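Local coordinates for protein LP15968p (Drosophila melanogaster, PDB 3MN8) that removes C-terminal arginine or lysine from peptides and proteins as a zinc-dependent metallocarboxypeptidase, here in its first carboxypeptidase-like domain, at residues Q250-I261 / R323-Q334. Numbering follows the deposited sequence.
Sequences QLAHTYSDNHPI and RNKASLLQLLRQ
Y255 of helix 245-257 packs as a knob into a hole formed by N324, S327, L328 and L331 of helix 317-333, joining two near-antiparallel helices of the M14 catalytic domain; the axes of segments 250-257 and 323-333 come within 8.0 Å and run 153° apart. With CG anti to the backbone N (chi1 -164°), the Y255 ring lies across helix 317-333, and S327 CB stands squarely over its face, 3.3 Å from the centroid, as a CH-pi contact. L328 CD2 meets the ring edge in plane. Y255 OH donates to N324 OD1, though the modelled bond is doubtfully short, while N324 ND2 is held by the E320 carbonyl. Replacing the Y255 ring with an alanine is likely to open a gap over S327 CB and leave N324 OD1 without its hydroxyl partner. S327 OG lies 2.9 Å from Y255 O and 3.0 Å from N258 O. Beyond it, R323 CB covers one face of the H259 ring. At the other end Q250 NE2 donates in the carbonyl plane to a lone pair of Q334 OE1 (3.2 Å), and L251 CD2 packs on Q334 CB. L251, L331 and Q334 rest on L212 of strand 212-217, L328 reaches M114 of helix 106-121, and A252 and S256 face strand 276-278.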
# COMPACT_ATOMS: atom_id res chain seq x y z
N GLN A 250 10.87 0.25 9.52
CA GLN A 250 11.75 0.50 8.37
C GLN A 250 10.97 1.11 7.20
O GLN A 250 11.42 2.05 6.56
CB GLN A 250 12.49 -0.78 7.94
CG GLN A 250 13.46 -0.53 6.78
CD GLN A 250 14.48 -1.66 6.59
OE1 GLN A 250 15.00 -2.22 7.55
NE2 GLN A 250 14.78 -1.96 5.33
N LEU A 251 9.79 0.57 6.95
CA LEU A 251 8.91 1.12 5.92
C LEU A 251 8.55 2.56 6.22
O LEU A 251 8.76 3.45 5.39
CB LEU A 251 7.65 0.28 5.81
CG LEU A 251 7.93 -1.15 5.34
CD1 LEU A 251 6.68 -2.00 5.37
CD2 LEU A 251 8.58 -1.14 3.95
N ALA A 252 7.99 2.79 7.40
CA ALA A 252 7.61 4.13 7.82
C ALA A 252 8.78 5.11 7.73
O ALA A 252 8.60 6.27 7.34
CB ALA A 252 7.05 4.11 9.24
N HIS A 253 9.98 4.64 8.09
CA HIS A 253 11.15 5.51 8.09
C HIS A 253 11.62 5.78 6.68
O HIS A 253 12.08 6.88 6.38
CB HIS A 253 12.30 4.90 8.90
CG HIS A 253 12.35 5.38 10.32
ND1 HIS A 253 12.32 4.53 11.40
CD2 HIS A 253 12.43 6.63 10.84
CE1 HIS A 253 12.37 5.22 12.52
NE2 HIS A 253 12.44 6.51 12.21
N THR A 254 11.49 4.77 5.82
CA THR A 254 11.82 4.95 4.41
C THR A 254 11.08 6.15 3.81
O THR A 254 11.67 6.95 3.08
CB THR A 254 11.44 3.73 3.57
OG1 THR A 254 12.09 2.56 4.10
CG2 THR A 254 11.86 3.94 2.14
N TYR A 255 9.80 6.27 4.12
CA TYR A 255 9.00 7.37 3.58
C TYR A 255 9.34 8.70 4.28
O TYR A 255 9.60 9.71 3.63
CB TYR A 255 7.50 7.07 3.71
CG TYR A 255 6.64 7.96 2.84
CD1 TYR A 255 6.36 9.28 3.22
CD2 TYR A 255 6.13 7.49 1.63
CE1 TYR A 255 5.58 10.11 2.42
CE2 TYR A 255 5.34 8.31 0.82
CZ TYR A 255 5.08 9.62 1.22
OH TYR A 255 4.31 10.44 0.42
N SER A 256 9.34 8.68 5.60
CA SER A 256 9.56 9.91 6.34
C SER A 256 10.98 10.42 6.12
O SER A 256 11.18 11.61 5.84
CB SER A 256 9.28 9.69 7.83
OG SER A 256 9.35 10.91 8.55
N ASP A 257 11.96 9.53 6.24
CA ASP A 257 13.37 9.91 6.08
C ASP A 257 13.56 10.66 4.76
O ASP A 257 14.33 11.62 4.68
CB ASP A 257 14.30 8.69 6.14
CG ASP A 257 14.49 8.15 7.57
OD1 ASP A 257 13.81 8.65 8.49
OD2 ASP A 257 15.31 7.22 7.78
N ASN A 258 12.84 10.23 3.73
CA ASN A 258 12.93 10.84 2.40
C ASN A 258 12.00 12.02 2.17
O ASN A 258 11.90 12.54 1.06
CB ASN A 258 12.71 9.78 1.32
CG ASN A 258 13.94 8.93 1.08
OD1 ASN A 258 14.88 9.36 0.41
ND2 ASN A 258 13.94 7.72 1.64
N HIS A 259 11.31 12.46 3.23
CA HIS A 259 10.35 13.54 3.13
C HIS A 259 10.85 14.70 3.97
O HIS A 259 10.82 14.64 5.20
CB HIS A 259 8.96 13.08 3.61
CG HIS A 259 7.85 14.04 3.30
ND1 HIS A 259 7.83 15.34 3.78
CD2 HIS A 259 6.72 13.89 2.57
CE1 HIS A 259 6.74 15.94 3.36
NE2 HIS A 259 6.04 15.09 2.62
N PRO A 260 11.30 15.77 3.32
CA PRO A 260 12.00 16.89 3.96
C PRO A 260 11.26 17.50 5.15
O PRO A 260 11.90 18.14 5.98
CB PRO A 260 12.09 17.93 2.84
CG PRO A 260 12.02 17.15 1.58
CD PRO A 260 11.10 15.99 1.87
N ILE A 261 9.95 17.33 5.21
CA ILE A 261 9.14 17.98 6.25
C ILE A 261 8.62 17.00 7.30
O ILE A 261 8.64 17.28 8.51
CB ILE A 261 7.94 18.74 5.62
CG1 ILE A 261 8.43 19.99 4.88
CG2 ILE A 261 6.90 19.11 6.69
CD1 ILE A 261 7.35 20.68 4.07
N ARG A 323 8.18 16.87 -2.85
CA ARG A 323 8.49 16.31 -1.53
C ARG A 323 8.27 14.80 -1.45
O ARG A 323 9.13 14.05 -0.98
CB ARG A 323 7.64 17.00 -0.46
CG ARG A 323 7.71 18.50 -0.54
CD ARG A 323 6.71 19.15 0.39
NE ARG A 323 7.01 20.56 0.63
CZ ARG A 323 6.18 21.39 1.25
NH1 ARG A 323 5.01 20.94 1.68
NH2 ARG A 323 6.52 22.66 1.43
N ASN A 324 7.11 14.35 -1.92
CA ASN A 324 6.73 12.97 -1.76
C ASN A 324 7.34 12.08 -2.83
O ASN A 324 7.38 10.85 -2.68
CB ASN A 324 5.21 12.84 -1.78
CG ASN A 324 4.57 13.53 -0.59
OD1 ASN A 324 4.23 12.89 0.40
ND2 ASN A 324 4.38 14.85 -0.69
N LYS A 325 7.81 12.70 -3.91
CA LYS A 325 8.39 11.98 -5.04
C LYS A 325 9.36 10.86 -4.64
O LYS A 325 9.14 9.70 -4.99
CB LYS A 325 9.10 12.98 -5.96
CG LYS A 325 9.47 12.46 -7.34
CD LYS A 325 10.30 13.52 -8.02
CE LYS A 325 10.65 13.17 -9.43
NZ LYS A 325 11.35 14.31 -10.07
N ALA A 326 10.42 11.22 -3.91
CA ALA A 326 11.44 10.28 -3.45
C ALA A 326 10.91 9.24 -2.46
O ALA A 326 11.26 8.05 -2.53
CB ALA A 326 12.61 11.04 -2.84
N SER A 327 10.06 9.68 -1.53
CA SER A 327 9.47 8.80 -0.53
C SER A 327 8.52 7.75 -1.13
O SER A 327 8.38 6.66 -0.60
CB SER A 327 8.72 9.63 0.52
OG SER A 327 9.50 10.75 0.93
N LEU A 328 7.88 8.08 -2.24
CA LEU A 328 6.95 7.17 -2.90
C LEU A 328 7.70 6.13 -3.73
O LEU A 328 7.30 4.97 -3.84
CB LEU A 328 5.95 7.94 -3.77
CG LEU A 328 4.86 8.83 -3.13
CD1 LEU A 328 4.48 9.95 -4.07
CD2 LEU A 328 3.63 8.02 -2.75
N LEU A 329 8.80 6.56 -4.32
CA LEU A 329 9.64 5.63 -5.06
C LEU A 329 10.38 4.69 -4.12
O LEU A 329 10.34 3.47 -4.27
CB LEU A 329 10.64 6.41 -5.92
CG LEU A 329 10.19 6.91 -7.30
CD1 LEU A 329 8.73 6.52 -7.61
CD2 LEU A 329 10.44 8.43 -7.43
N GLN A 330 11.07 5.27 -3.14
CA GLN A 330 11.86 4.49 -2.20
C GLN A 330 11.03 3.48 -1.41
O GLN A 330 11.48 2.37 -1.15
CB GLN A 330 12.64 5.41 -1.26
CG GLN A 330 13.73 6.17 -1.97
CD GLN A 330 14.68 5.24 -2.70
OE1 GLN A 330 15.46 4.52 -2.08
NE2 GLN A 330 14.62 5.25 -4.02
N LEU A 331 9.81 3.87 -1.03
CA LEU A 331 8.92 2.96 -0.32
C LEU A 331 8.60 1.79 -1.23
O LEU A 331 8.64 0.64 -0.82
CB LEU A 331 7.63 3.67 0.10
CG LEU A 331 6.65 2.90 0.98
CD1 LEU A 331 5.48 3.78 1.37
CD2 LEU A 331 6.12 1.66 0.28
N LEU A 332 8.28 2.10 -2.48
CA LEU A 332 7.96 1.04 -3.42
C LEU A 332 9.09 0.04 -3.47
O LEU A 332 8.86 -1.16 -3.43
CB LEU A 332 7.65 1.59 -4.81
CG LEU A 332 6.28 2.30 -4.88
CD1 LEU A 332 6.08 3.06 -6.17
CD2 LEU A 332 5.15 1.31 -4.66
N ARG A 333 10.33 0.53 -3.52
CA ARG A 333 11.50 -0.35 -3.61
C ARG A 333 11.71 -1.20 -2.36
O ARG A 333 12.50 -2.15 -2.37
CB ARG A 333 12.76 0.43 -3.96
CG ARG A 333 12.56 1.34 -5.16
CD ARG A 333 13.85 1.70 -5.89
NE ARG A 333 14.28 0.63 -6.77
CZ ARG A 333 14.46 0.70 -8.09
NH1 ARG A 333 14.86 -0.38 -8.72
NH2 ARG A 333 14.25 1.82 -8.78
N GLN A 334 10.99 -0.87 -1.29
CA GLN A 334 11.00 -1.68 -0.07
C GLN A 334 10.23 -3.00 -0.27
O GLN A 334 10.39 -3.94 0.51
CB GLN A 334 10.41 -0.89 1.09
CG GLN A 334 11.34 0.19 1.67
CD GLN A 334 12.51 -0.41 2.43
OE1 GLN A 334 12.33 -1.03 3.48
NE2 GLN A 334 13.71 -0.22 1.91